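Local coordinates for kojibiose phosphorylase (Gut metagenome, PDB 6W0P), which is a glycoside hydrolase family 65 phosphorylase, a carbohydrate-active enzyme with a helical central catalytic domain, at residues Leu144-Asp149 with Val286-Lys291; Ser148-Ala153 with His326-Thr331; Asn722-Lys727 with Ile745-Ile750; Lys710-Thr715 with Asn731-Asn736; Lys604-Asn609 with Ala632-Leu637. One frame throughout, in Å; residues are numbered along the deposited sequence. Where two conformers were deposited one is given.

How the contacts relate
Contacts 1 and 2 touch, their centres about 11 Å apart, and share Ser-148 and Asp-149 in the connection between strands 135-145 and 152-161, neighbours in the large antiparallel sheet of the N-terminal domain. From that turn, contact 1 reaches helix 282-300 and contact 2 the loop after helix 308-324, so one hairpin end meets two later parts of the chain. Contact 5 comes next in sequence, among helices of the central domain, about 44 Å from contact 1 between centres. Contacts 3 and 4 close the chain: their segments alternate and their centres lie about 10 Å apart; contact 3 lies within the five-stranded sheet, and contact 4 packs that sheet against a four-stranded one.

Contact 1: residues Leu144-Asp149 with Val286-Lys291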
# COMPACT_ATOMS: atom_id res chain seq x y z
N LEU A 144 -0.31 19.57 39.35
CA LEU A 144 -0.19 18.18 39.83
C LEU A 144 -1.28 17.34 39.15
O LEU A 144 -2.41 17.82 39.02
CB LEU A 144 -0.45 18.13 41.34
CG LEU A 144 0.56 18.77 42.28
CD1 LEU A 144 -0.04 18.84 43.68
CD2 LEU A 144 1.87 18.00 42.33
N LEU A 145 -0.95 16.11 38.79
CA LEU A 145 -1.94 15.03 38.64
C LEU A 145 -1.81 14.13 39.88
O LEU A 145 -0.68 13.78 40.24
CB LEU A 145 -1.69 14.28 37.32
CG LEU A 145 -1.67 15.15 36.06
CD1 LEU A 145 -1.52 14.29 34.82
CD2 LEU A 145 -2.93 15.99 35.93
N ASP A 146 -2.92 13.85 40.56
CA ASP A 146 -2.95 13.01 41.79
C ASP A 146 -2.55 11.59 41.40
O ASP A 146 -3.22 11.03 40.54
CB ASP A 146 -4.33 13.04 42.44
CG ASP A 146 -4.36 12.56 43.88
OD1 ASP A 146 -3.73 11.52 44.20
OD2 ASP A 146 -5.05 13.23 44.69
N MET A 147 -1.49 11.04 41.97
CA MET A 147 -0.94 9.73 41.53
C MET A 147 -1.72 8.57 42.15
O MET A 147 -1.64 7.49 41.56
CB MET A 147 0.54 9.56 41.87
CG MET A 147 1.39 10.61 41.22
SD MET A 147 1.28 10.64 39.42
CE MET A 147 2.11 9.10 39.03
N SER A 148 -2.46 8.78 43.26
CA SER A 148 -3.29 7.75 43.95
C SER A 148 -4.76 7.84 43.51
O SER A 148 -5.28 6.84 42.99
CB SER A 148 -3.16 7.86 45.45
OG SER A 148 -1.88 8.37 45.80
N ASP A 149 -5.42 8.98 43.73
CA ASP A 149 -6.83 9.22 43.31
C ASP A 149 -6.79 9.89 41.94
O ASP A 149 -6.89 11.12 41.89
CB ASP A 149 -7.59 10.06 44.34
CG ASP A 149 -7.66 9.39 45.71
OD1 ASP A 149 -8.31 8.34 45.79
OD2 ASP A 149 -7.04 9.92 46.67
N VAL A 286 0.83 18.26 47.10
CA VAL A 286 2.24 18.04 46.68
C VAL A 286 2.84 16.97 47.62
O VAL A 286 3.46 16.04 47.10
CB VAL A 286 3.08 19.33 46.69
CG1 VAL A 286 4.52 19.06 46.27
CG2 VAL A 286 2.46 20.42 45.82
N LYS A 287 2.64 17.09 48.93
CA LYS A 287 3.15 16.11 49.93
C LYS A 287 2.54 14.74 49.65
O LYS A 287 3.29 13.77 49.70
CB LYS A 287 2.84 16.55 51.37
CG LYS A 287 3.66 17.74 51.84
CD LYS A 287 3.30 18.16 53.25
CE LYS A 287 4.04 19.40 53.71
NZ LYS A 287 4.07 19.48 55.19
N LYS A 288 1.26 14.67 49.31
CA LYS A 288 0.55 13.41 48.98
C LYS A 288 1.22 12.76 47.77
O LYS A 288 1.54 11.55 47.84
CB LYS A 288 -0.93 13.67 48.75
CG LYS A 288 -1.76 12.43 48.48
CD LYS A 288 -3.17 12.81 48.14
CE LYS A 288 -4.09 11.62 48.00
NZ LYS A 288 -5.23 11.94 47.10
N ASN A 289 1.51 13.54 46.72
CA ASN A 289 2.16 13.00 45.51
C ASN A 289 3.57 12.54 45.87
O ASN A 289 4.01 11.50 45.37
CB ASN A 289 2.17 13.99 44.35
CG ASN A 289 1.22 13.60 43.26
OD1 ASN A 289 0.22 12.93 43.51
ND2 ASN A 289 1.51 14.02 42.05
N GLN A 290 4.26 13.27 46.74
CA GLN A 290 5.65 12.93 47.12
C GLN A 290 5.64 11.59 47.85
O GLN A 290 6.58 10.82 47.62
CB GLN A 290 6.28 14.05 47.95
CG GLN A 290 7.72 13.78 48.36
CD GLN A 290 8.56 15.02 48.20
OE1 GLN A 290 8.07 16.09 47.81
NE2 GLN A 290 9.84 14.89 48.52
N LYS A 291 4.64 11.32 48.70
CA LYS A 291 4.49 10.04 49.45
C LYS A 291 4.40 8.89 48.43
O LYS A 291 5.06 7.87 48.64
CB LYS A 291 3.27 10.09 50.37
CG LYS A 291 3.38 9.29 51.65
CD LYS A 291 2.02 8.90 52.20
CE LYS A 291 1.41 7.71 51.48
NZ LYS A 291 1.60 6.45 52.25
O HOH W 1 -1.23 11.23 45.32
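Asn-289, on helix 282-300, uses both ends of its side-chain amide to hold the turn that follows strand 135-145. Its ND2 donates to Leu-145 O at 2.9 Å (158° at the hydrogen), with the acceptor close to the amide plane, while OD1 accepts from Met-147 N at 3.0 Å, so a backbone carbonyl and a backbone NH two residues apart are satisfied together, which probably fixes the rotation of the amide. ND2 also donates to Ser-121 O. Met-147 lays CG against the same amide. The helix thus packs on the hairpin end of the N-terminal sheet, which forms an Asx turn: Asp-146 OD1 accepts from Ser-148 N through its anti lone pair and from Asp-149 N, 3.1 Å away, from above the carboxylate plane. OD2 takes Lys-288 NZ at 2.7 Å on its syn lone pair and also bonds to Tyr-154 OH. Lys-288, CG anti to its backbone N (chi1 -177°) and extended beyond, brings NZ equally close to Asp-149 OD2, a salt-bridge network of one ammonium and two carboxylates. Water 1 lies within hydrogen-bonding distance of Asp-146 OD1, Asn-289 OD1 and Ser-148 OG. Leu-144 CD1 packs on Val-286 CG2 at 3.7 Å.

Contact 2: residues Ser148-Ala153 with His326-Thr331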
# COMPACT_ATOMS: atom_id res chain seq x y z
N SER A 148 -2.46 8.78 43.26
CA SER A 148 -3.29 7.75 43.95
C SER A 148 -4.76 7.84 43.51
O SER A 148 -5.28 6.84 42.99
CB SER A 148 -3.16 7.86 45.45
OG SER A 148 -1.88 8.37 45.80
N ASP A 149 -5.42 8.98 43.73
CA ASP A 149 -6.83 9.22 43.31
C ASP A 149 -6.79 9.89 41.94
O ASP A 149 -6.89 11.12 41.89
CB ASP A 149 -7.59 10.06 44.34
CG ASP A 149 -7.66 9.39 45.71
OD1 ASP A 149 -8.31 8.34 45.79
OD2 ASP A 149 -7.04 9.92 46.67
N CYS A 150 -6.61 9.10 40.88
CA CYS A 150 -6.04 9.56 39.58
C CYS A 150 -7.07 10.34 38.75
O CYS A 150 -6.66 10.98 37.76
CB CYS A 150 -5.48 8.38 38.79
SG CYS A 150 -4.27 7.43 39.75
N GLU A 151 -8.33 10.35 39.20
CA GLU A 151 -9.43 11.15 38.62
C GLU A 151 -9.18 12.64 38.87
O GLU A 151 -9.78 13.45 38.13
CB GLU A 151 -10.77 10.74 39.23
CG GLU A 151 -11.05 9.24 39.12
CD GLU A 151 -10.62 8.41 40.33
OE1 GLU A 151 -9.87 8.93 41.23
OE2 GLU A 151 -11.02 7.24 40.36
N ASN A 152 -8.35 13.00 39.86
CA ASN A 152 -8.13 14.41 40.27
C ASN A 152 -6.86 15.00 39.66
O ASN A 152 -5.84 14.29 39.57
CB ASN A 152 -8.02 14.56 41.78
CG ASN A 152 -9.19 13.97 42.51
OD1 ASN A 152 -10.27 13.83 41.92
ND2 ASN A 152 -8.99 13.63 43.77
N ALA A 153 -6.93 16.31 39.38
CA ALA A 153 -5.84 17.21 38.96
C ALA A 153 -5.96 18.51 39.75
O ALA A 153 -7.09 18.92 40.06
CB ALA A 153 -5.92 17.49 37.47
N HIS A 326 0.95 2.35 36.68
CA HIS A 326 1.20 1.90 38.08
C HIS A 326 0.15 0.88 38.53
O HIS A 326 0.07 0.64 39.74
CB HIS A 326 1.30 3.11 39.02
CG HIS A 326 0.02 3.87 39.20
ND1 HIS A 326 -0.38 4.85 38.33
CD2 HIS A 326 -0.92 3.80 40.17
CE1 HIS A 326 -1.53 5.35 38.75
NE2 HIS A 326 -1.89 4.73 39.88
N GLY A 327 -0.61 0.27 37.61
CA GLY A 327 -1.60 -0.76 37.95
C GLY A 327 -2.93 -0.14 38.35
O GLY A 327 -3.66 -0.76 39.14
N PHE A 328 -3.25 1.04 37.84
CA PHE A 328 -4.53 1.71 38.17
C PHE A 328 -5.71 0.94 37.55
O PHE A 328 -6.78 0.93 38.16
CB PHE A 328 -4.58 3.15 37.67
CG PHE A 328 -5.85 3.87 38.07
CD1 PHE A 328 -6.03 4.31 39.37
CD2 PHE A 328 -6.86 4.08 37.14
CE1 PHE A 328 -7.20 4.95 39.76
CE2 PHE A 328 -8.04 4.71 37.53
CZ PHE A 328 -8.20 5.14 38.83
N ASP A 329 -5.52 0.34 36.37
CA ASP A 329 -6.65 -0.20 35.57
C ASP A 329 -6.21 -1.35 34.67
O ASP A 329 -5.44 -1.14 33.74
CB ASP A 329 -7.27 0.90 34.71
CG ASP A 329 -8.58 0.52 34.04
OD1 ASP A 329 -8.87 -0.70 33.92
OD2 ASP A 329 -9.31 1.44 33.63
N PRO A 330 -6.78 -2.56 34.84
CA PRO A 330 -6.43 -3.72 34.01
C PRO A 330 -6.98 -3.66 32.58
O PRO A 330 -6.80 -4.65 31.86
CB PRO A 330 -7.10 -4.91 34.74
CG PRO A 330 -8.28 -4.29 35.48
CD PRO A 330 -7.83 -2.88 35.83
N THR A 331 -7.65 -2.56 32.20
CA THR A 331 -8.03 -2.25 30.79
C THR A 331 -7.15 -1.10 30.26
O THR A 331 -7.48 -0.55 29.18
CB THR A 331 -9.54 -1.95 30.67
OG1 THR A 331 -9.85 -0.76 31.39
CG2 THR A 331 -10.39 -3.09 31.21
O HOH W 2 -3.77 4.59 42.05
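Water 2 joins the two segments through polar atoms: it donates to Ser-148 O at 2.9 Å and lies at a like distance from His-326 NE2, in the plane of the imidazole. No direct hydrogen bond links the segments, and the direct contact centres on Cys-150 and Phe-328, the cysteine side chain entering between two rings. SG stands at the edge of the His-326 ring, 3.6 Å from CE1 and near the ring plane. The same sulfur meets Phe-328 obliquely, 3.6 Å from CD1, while Cys-150 CB sits over one face of that phenyl ring in a CH-pi contact, 4.2 Å from the centroid and 19° off the normal. Thus the cysteine offers its methylene to the phenyl face and its sulfur to the imidazole edge. A chi1 of -177° swings the Phe-328 ring away from its own backbone N and out toward the turn. At the far rim of the phenyl, Glu-151 OE2 approaches CZ at 3.8 Å near the ring plane, with carboxylate and ring 79° apart; an oxygen in this place faces the slightly positive hydrogens of the ring edge. Cys-150 and Glu-151 are the central residues of a type I beta turn from Asp-149 to Asn-152. Glu-38 OE1 accepts from the backbone N of both His-326 and Phe-328, and Asn-37 ND2 bonds to Cys-150 O. The turn leads into strand 152-161 of the N-terminal sheet, and the facing loop runs from helix 308-324 toward helix 351-361 in the central domain.

Contact 3: residues Asn722-Lys727 with Ile745-Ile750; sequences NVIITK and IDKLEI
Ile-725 and Leu-748 form a hydrogen-bonded antiparallel pair at the middle of the contact, with Ile-725 N to Leu-748 O at 2.9 Å and Leu-748 N to Ile-725 O slightly shorter. Val-723 and Ile-750 repeat the pair of hydrogen bonds two residues along; Ile-750 N meets Val-723 O at 2.8 Å and 178°, almost straight. On the face that carries these four residues packing is close: CB of Ile-725 lies 4.2 Å from CB of Leu-748, and Ile-735, Val-737 and Tyr-742 of strands 733-737 and 740-744 cover the apolar groups. The two segments belong to adjacent strands of a five-stranded antiparallel sheet in the C-terminal domain, strands 722-726 and 747-750 running 173° apart, with 747-751 the outermost strand on its side within the chain. The other face, bearing Ile-724, Thr-726, Lys-747 and Glu-749, is looser and more exposed to solvent. There, the non-hydrogen-bonded pairs set side chains alongside one another: Ile-724 CG1 lies 4.0 Å from Glu-749 CG, and Lys-747 curls at its end so that NZ comes beside Ile-724 CG2 while forming a salt bridge with Glu-749 OE1 (3.0 Å). At the end near Lys-727 the ladder continues through Lys-727 N to Asp-746 O at 3.1 Å. The Lys-727 side chain leaves between its backbone N and carbonyl carbon (chi1 79°), then bends at its tip to donate from NZ to Ile-745 O at 2.8 Å; Asn-731 O and Thr-729 OG1 also bond to this ammonium. At the opposite end Asn-722 ND2 adds a weak bond to Ile-750 O.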
# COMPACT_ATOMS: atom_id res chain seq x y z
N ASN A 722 34.30 -3.43 44.13
CA ASN A 722 33.31 -4.24 44.89
C ASN A 722 31.91 -4.20 44.24
O ASN A 722 31.54 -3.22 43.60
CB ASN A 722 33.25 -3.81 46.36
CG ASN A 722 34.47 -4.26 47.14
OD1 ASN A 722 35.29 -3.44 47.53
ND2 ASN A 722 34.62 -5.56 47.33
N VAL A 723 31.21 -5.31 44.41
CA VAL A 723 29.74 -5.45 44.31
C VAL A 723 29.24 -5.60 45.74
O VAL A 723 29.69 -6.52 46.39
CB VAL A 723 29.36 -6.64 43.43
CG1 VAL A 723 27.85 -6.77 43.32
CG2 VAL A 723 30.00 -6.52 42.07
N ILE A 724 28.37 -4.70 46.18
CA ILE A 724 27.71 -4.74 47.50
C ILE A 724 26.22 -4.93 47.21
O ILE A 724 25.64 -4.11 46.44
CB ILE A 724 28.04 -3.46 48.31
CG1 ILE A 724 29.55 -3.32 48.50
CG2 ILE A 724 27.31 -3.40 49.65
CD1 ILE A 724 30.00 -1.88 48.73
N ILE A 725 25.64 -5.98 47.78
CA ILE A 725 24.22 -6.40 47.62
C ILE A 725 23.63 -6.43 49.02
O ILE A 725 24.26 -7.09 49.90
CB ILE A 725 24.12 -7.77 46.92
CG1 ILE A 725 24.80 -7.77 45.54
CG2 ILE A 725 22.68 -8.24 46.85
CD1 ILE A 725 25.21 -9.15 45.08
N THR A 726 22.50 -5.75 49.22
CA THR A 726 21.83 -5.64 50.54
C THR A 726 20.33 -5.93 50.40
O THR A 726 19.75 -5.68 49.32
CB THR A 726 22.10 -4.28 51.21
OG1 THR A 726 22.04 -3.21 50.25
CG2 THR A 726 23.46 -4.21 51.87
N LYS A 727 19.74 -6.42 51.49
CA LYS A 727 18.27 -6.50 51.70
C LYS A 727 17.97 -6.46 53.21
O LYS A 727 18.89 -6.69 54.01
CB LYS A 727 17.71 -7.75 51.01
CG LYS A 727 17.88 -9.07 51.73
CD LYS A 727 17.44 -10.27 50.93
CE LYS A 727 17.79 -11.57 51.63
NZ LYS A 727 17.15 -11.69 52.96
N ILE A 745 21.59 -12.90 53.21
CA ILE A 745 20.66 -12.74 54.36
C ILE A 745 20.45 -11.24 54.58
O ILE A 745 19.31 -10.80 54.43
CB ILE A 745 21.19 -13.48 55.60
CG1 ILE A 745 21.23 -14.99 55.35
CG2 ILE A 745 20.36 -13.14 56.83
CD1 ILE A 745 22.05 -15.80 56.36
N ASP A 746 21.52 -10.49 54.85
CA ASP A 746 21.48 -9.01 55.05
C ASP A 746 22.41 -8.32 54.04
O ASP A 746 21.96 -7.34 53.42
CB ASP A 746 21.82 -8.67 56.49
CG ASP A 746 23.20 -9.15 56.93
OD1 ASP A 746 23.67 -10.24 56.48
OD2 ASP A 746 23.81 -8.41 57.70
N LYS A 747 23.62 -8.82 53.84
CA LYS A 747 24.69 -8.10 53.10
C LYS A 747 25.66 -9.09 52.48
O LYS A 747 26.06 -10.08 53.16
CB LYS A 747 25.39 -7.16 54.08
CG LYS A 747 26.46 -6.24 53.51
CD LYS A 747 26.80 -5.14 54.51
CE LYS A 747 28.11 -4.42 54.25
NZ LYS A 747 28.00 -3.59 53.02
N LEU A 748 26.03 -8.81 51.22
CA LEU A 748 27.12 -9.47 50.46
C LEU A 748 28.08 -8.39 49.96
O LEU A 748 27.63 -7.42 49.33
CB LEU A 748 26.49 -10.24 49.29
CG LEU A 748 26.34 -11.74 49.47
CD1 LEU A 748 25.73 -12.10 50.82
CD2 LEU A 748 25.50 -12.32 48.36
N GLU A 749 29.38 -8.58 50.19
CA GLU A 749 30.47 -7.69 49.70
C GLU A 749 31.39 -8.56 48.85
O GLU A 749 32.09 -9.37 49.45
CB GLU A 749 31.19 -7.10 50.91
CG GLU A 749 31.79 -5.72 50.71
CD GLU A 749 31.85 -4.90 52.00
OE1 GLU A 749 30.77 -4.58 52.57
OE2 GLU A 749 32.97 -4.62 52.46
N ILE A 750 31.30 -8.46 47.52
CA ILE A 750 32.07 -9.35 46.59
C ILE A 750 33.12 -8.51 45.86
O ILE A 750 32.72 -7.53 45.24
CB ILE A 750 31.13 -10.08 45.62
CG1 ILE A 750 30.16 -10.99 46.39
CG2 ILE A 750 31.90 -10.86 44.57
CD1 ILE A 750 29.08 -11.60 45.53

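Contact 4: residues Lys710-Thr715 with Asn731-Asn736; sequences KNHLLT and NILPIN
His-712 and Leu-733 bury the most surface here: Leu-733 CB lies over one face of the His-712 imidazole, 4.0 Å from its centroid and 20° off the normal, a CH-pi contact displaced toward the rim of the ring. The methyl CD1 of Leu-733 continues along the same ring, 3.9 Å from His-712 CD2. The second branch of the leucine, CD2, turns to Leu-714, whose CD2 it touches at 4.0 Å, the two side chains crossing at about a right angle. A trans chi1 (179°) points the fork of Leu-733 away from its own N, sending CD1 along the ring and CD2 toward Leu-714. One leucine therefore bridges His-712 and Leu-714, two residues on along strand 712-718.

Asn-731, which buries about as much as Leu-714, lies at the CE1 edge of the ring, near its plane. Its OD1 comes within 3.1 Å of His-712 CE1, and ring and amide are turned only 25° from one another. The imidazole nitrogens have separate partners: ND1 bonds to Thr-729 OG1, and NE2 lies 3.0 Å from water 3, which sits in the ring plane and donates to Ile-732 O. With both nitrogens engaged, the ring is probably held in its rotation.

No backbone ladder joins the two segments. Leu-714 pairs with Ile-707 and Thr-715 with Thr-726 in the five-stranded antiparallel sheet, whereas Leu-733 pairs with Leu-744 and Ile-735 with Tyr-742 in a mixed four-stranded sheet. The contact thus packs strand 712-718 of one sheet against strand 733-737 of the other, with Lys-727, at the end of strand 722-726, touching both His-712 and Leu-733.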
# COMPACT_ATOMS: atom_id res chain seq x y z
N LYS A 710 11.14 -12.43 44.73
CA LYS A 710 10.65 -13.32 45.81
C LYS A 710 10.49 -12.51 47.10
O LYS A 710 10.95 -12.97 48.16
CB LYS A 710 11.61 -14.48 46.03
CG LYS A 710 11.73 -15.45 44.86
CD LYS A 710 12.31 -16.78 45.31
CE LYS A 710 12.77 -17.68 44.19
NZ LYS A 710 11.66 -18.55 43.73
N ASN A 711 9.86 -11.34 46.97
CA ASN A 711 9.48 -10.39 48.05
C ASN A 711 10.74 -9.86 48.73
O ASN A 711 10.60 -9.37 49.87
CB ASN A 711 8.54 -11.02 49.08
CG ASN A 711 7.20 -11.41 48.48
OD1 ASN A 711 6.62 -10.65 47.72
ND2 ASN A 711 6.71 -12.59 48.81
N HIS A 712 11.91 -9.95 48.08
CA HIS A 712 13.16 -9.34 48.59
C HIS A 712 13.44 -8.06 47.82
O HIS A 712 13.75 -8.16 46.62
CB HIS A 712 14.37 -10.27 48.48
CG HIS A 712 14.22 -11.57 49.19
ND1 HIS A 712 14.38 -11.68 50.54
CD2 HIS A 712 13.98 -12.81 48.72
CE1 HIS A 712 14.21 -12.95 50.89
NE2 HIS A 712 13.96 -13.66 49.79
N LEU A 713 13.36 -6.92 48.49
CA LEU A 713 13.79 -5.63 47.92
C LEU A 713 15.31 -5.57 47.96
O LEU A 713 15.86 -5.36 49.05
CB LEU A 713 13.16 -4.47 48.69
CG LEU A 713 13.56 -3.08 48.20
CD1 LEU A 713 13.43 -2.98 46.68
CD2 LEU A 713 12.72 -2.00 48.88
N LEU A 714 15.95 -5.76 46.81
CA LEU A 714 17.43 -5.86 46.68
C LEU A 714 18.03 -4.52 46.24
O LEU A 714 17.53 -3.95 45.25
CB LEU A 714 17.78 -6.92 45.64
CG LEU A 714 17.23 -8.30 45.91
CD1 LEU A 714 17.35 -9.15 44.67
CD2 LEU A 714 17.96 -8.95 47.09
N THR A 715 19.10 -4.10 46.92
CA THR A 715 19.99 -2.98 46.54
C THR A 715 21.35 -3.53 46.11
O THR A 715 22.00 -4.22 46.91
CB THR A 715 20.15 -1.97 47.68
OG1 THR A 715 18.87 -1.49 48.08
CG2 THR A 715 21.01 -0.79 47.28
N ASN A 731 15.10 -13.84 55.68
CA ASN A 731 15.25 -15.22 55.15
C ASN A 731 16.35 -15.25 54.08
O ASN A 731 16.70 -14.20 53.51
CB ASN A 731 13.92 -15.76 54.62
CG ASN A 731 13.29 -14.88 53.57
OD1 ASN A 731 13.24 -13.66 53.73
ND2 ASN A 731 12.81 -15.49 52.50
N ILE A 732 16.90 -16.42 53.82
CA ILE A 732 17.99 -16.63 52.83
C ILE A 732 17.43 -16.44 51.42
O ILE A 732 16.45 -17.13 51.07
CB ILE A 732 18.63 -18.02 53.03
CG1 ILE A 732 19.47 -18.06 54.32
CG2 ILE A 732 19.42 -18.45 51.79
CD1 ILE A 732 19.76 -19.46 54.82
N LEU A 733 18.03 -15.56 50.63
CA LEU A 733 17.89 -15.62 49.15
C LEU A 733 19.19 -16.15 48.58
O LEU A 733 20.22 -15.52 48.73
CB LEU A 733 17.58 -14.24 48.55
CG LEU A 733 17.45 -14.25 47.03
CD1 LEU A 733 16.30 -15.15 46.60
CD2 LEU A 733 17.27 -12.83 46.47
N PRO A 734 19.17 -17.31 47.90
CA PRO A 734 20.31 -17.72 47.09
C PRO A 734 20.47 -16.78 45.91
O PRO A 734 19.51 -16.46 45.25
CB PRO A 734 19.97 -19.12 46.58
CG PRO A 734 18.49 -19.27 46.78
CD PRO A 734 18.10 -18.32 47.89
N ILE A 735 21.70 -16.37 45.67
CA ILE A 735 22.02 -15.47 44.53
C ILE A 735 23.36 -15.91 43.95
O ILE A 735 24.26 -16.30 44.71
CB ILE A 735 21.97 -14.01 45.01
CG1 ILE A 735 22.34 -13.02 43.90
CG2 ILE A 735 22.81 -13.81 46.26
CD1 ILE A 735 22.13 -11.59 44.32
N ASN A 736 23.45 -15.88 42.62
CA ASN A 736 24.63 -16.33 41.85
C ASN A 736 25.35 -15.08 41.34
O ASN A 736 24.71 -14.32 40.55
CB ASN A 736 24.13 -17.32 40.79
CG ASN A 736 25.26 -18.15 40.25
OD1 ASN A 736 26.22 -17.59 39.75
ND2 ASN A 736 25.16 -19.46 40.40
O HOH W 3 13.85 -16.61 49.55

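Contact 5: residues Lys604-Asn609 with Ala632-Leu637; sequences KQLLAN and ASKIGL
Ile-635 is the bump of this contact, projecting from the end of helix 624-634 onto the surface of helix 603-613 between Leu-606 and Leu-607. Its two branches divide the work. CG2 presses against Leu-606 CB at 3.6 Å, the closest approach between the segments, and the longer arm sets CD1 over the backbone at Leu-607 CA, 3.9 Å away, and beside Leu-607 CD1. That spread follows from chi1 of 59°, with CG1 lying between the backbone N and the carbonyl carbon and CG2 beside the N, so that the branches straddle the step from one leucine to the next. On the flanks the fit is wider. Leu-606 CD1 rests against the aliphatic CG of Lys-634 at 4.0 Å; the lysine chain then bends twice and carries its amine away. Toward the other flank, Leu-637 CD1 approaches Leu-607 CD1 at 4.3 Å.

The bump stands at the helix end. A Schellman motif closes helix 624-634, with Leu-637 N bonded to Ala-632 O at 2.9 Å and Gly-636 N to Ser-633 O, and Gly-636, at positive phi, is its C-prime residue. Leu-637 then takes the N-cap position of helix 638-645. Tyr-610, one turn beyond Leu-606 on helix 603-613, also touches Ile-635 and Leu-637, while Gln-603 NE2 bonds to Lys-634 O.

Between the segments themselves the interaction is purely apolar, without a hydrogen bond or salt bridge, so helix 603-613 meets the C-terminal end of helix 624-634 and the loop after it by the fit of aliphatic surfaces, with directional bonds supplied by neighbouring residues.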
# COMPACT_ATOMS: atom_id res chain seq x y z
N LYS A 604 29.66 -18.62 23.24
CA LYS A 604 30.12 -18.82 21.84
C LYS A 604 28.94 -18.61 20.88
O LYS A 604 29.17 -18.08 19.80
CB LYS A 604 30.74 -20.21 21.68
CG LYS A 604 32.16 -20.34 22.21
CD LYS A 604 32.75 -21.72 22.03
CE LYS A 604 34.24 -21.75 22.32
NZ LYS A 604 34.77 -23.13 22.28
N GLN A 605 27.74 -19.04 21.25
CA GLN A 605 26.52 -18.85 20.39
C GLN A 605 26.18 -17.37 20.24
O GLN A 605 25.96 -16.91 19.09
CB GLN A 605 25.35 -19.64 20.97
CG GLN A 605 25.49 -21.13 20.69
CD GLN A 605 24.39 -21.91 21.37
OE1 GLN A 605 24.10 -21.69 22.54
NE2 GLN A 605 23.74 -22.77 20.61
N LEU A 606 26.15 -16.65 21.36
CA LEU A 606 25.91 -15.18 21.38
C LEU A 606 27.00 -14.46 20.58
O LEU A 606 26.64 -13.54 19.81
CB LEU A 606 25.87 -14.71 22.83
CG LEU A 606 24.69 -15.21 23.65
CD1 LEU A 606 25.01 -15.14 25.13
CD2 LEU A 606 23.44 -14.39 23.34
N LEU A 607 28.26 -14.84 20.74
CA LEU A 607 29.36 -14.10 20.06
C LEU A 607 29.28 -14.38 18.55
O LEU A 607 29.40 -13.43 17.77
CB LEU A 607 30.72 -14.45 20.68
CG LEU A 607 31.98 -13.85 20.03
CD1 LEU A 607 32.14 -12.37 20.34
CD2 LEU A 607 33.24 -14.58 20.50
N ALA A 608 29.00 -15.62 18.13
CA ALA A 608 28.91 -15.94 16.69
C ALA A 608 27.79 -15.11 16.07
O ALA A 608 28.03 -14.44 15.07
CB ALA A 608 28.68 -17.42 16.49
N ASN A 609 26.61 -15.10 16.69
CA ASN A 609 25.43 -14.38 16.13
C ASN A 609 25.62 -12.88 16.26
O ASN A 609 25.24 -12.16 15.34
CB ASN A 609 24.13 -14.90 16.74
CG ASN A 609 23.84 -16.31 16.28
OD1 ASN A 609 23.17 -16.47 15.27
ND2 ASN A 609 24.36 -17.32 16.98
N ALA A 632 26.45 -7.46 24.20
CA ALA A 632 27.89 -7.11 24.22
C ALA A 632 28.44 -7.31 25.63
O ALA A 632 29.46 -7.99 25.76
CB ALA A 632 28.14 -5.70 23.76
N SER A 633 27.77 -6.77 26.65
CA SER A 633 28.19 -6.94 28.08
C SER A 633 28.31 -8.44 28.40
O SER A 633 29.34 -8.84 28.93
CB SER A 633 27.23 -6.26 29.03
OG SER A 633 27.51 -4.87 29.14
N LYS A 634 27.27 -9.22 28.09
CA LYS A 634 27.17 -10.67 28.38
C LYS A 634 28.37 -11.42 27.80
O LYS A 634 28.79 -12.41 28.44
CB LYS A 634 25.86 -11.21 27.81
CG LYS A 634 25.48 -12.63 28.20
CD LYS A 634 25.05 -12.79 29.64
CE LYS A 634 23.78 -12.03 29.99
NZ LYS A 634 23.52 -12.02 31.46
N ILE A 635 28.92 -10.99 26.66
CA ILE A 635 30.04 -11.71 25.98
C ILE A 635 31.39 -10.98 26.19
O ILE A 635 32.35 -11.34 25.49
CB ILE A 635 29.72 -11.96 24.49
CG1 ILE A 635 29.46 -10.68 23.71
CG2 ILE A 635 28.56 -12.93 24.35
CD1 ILE A 635 28.93 -10.92 22.32
N GLY A 636 31.49 -10.04 27.13
CA GLY A 636 32.77 -9.41 27.52
C GLY A 636 33.25 -8.33 26.56
O GLY A 636 34.42 -7.95 26.70
N LEU A 637 32.39 -7.82 25.66
CA LEU A 637 32.76 -6.72 24.72
C LEU A 637 32.40 -5.36 25.35
O LEU A 637 31.38 -4.72 24.96
CB LEU A 637 32.02 -6.92 23.39
CG LEU A 637 32.38 -8.16 22.59
CD1 LEU A 637 31.62 -8.17 21.28
CD2 LEU A 637 33.87 -8.23 22.34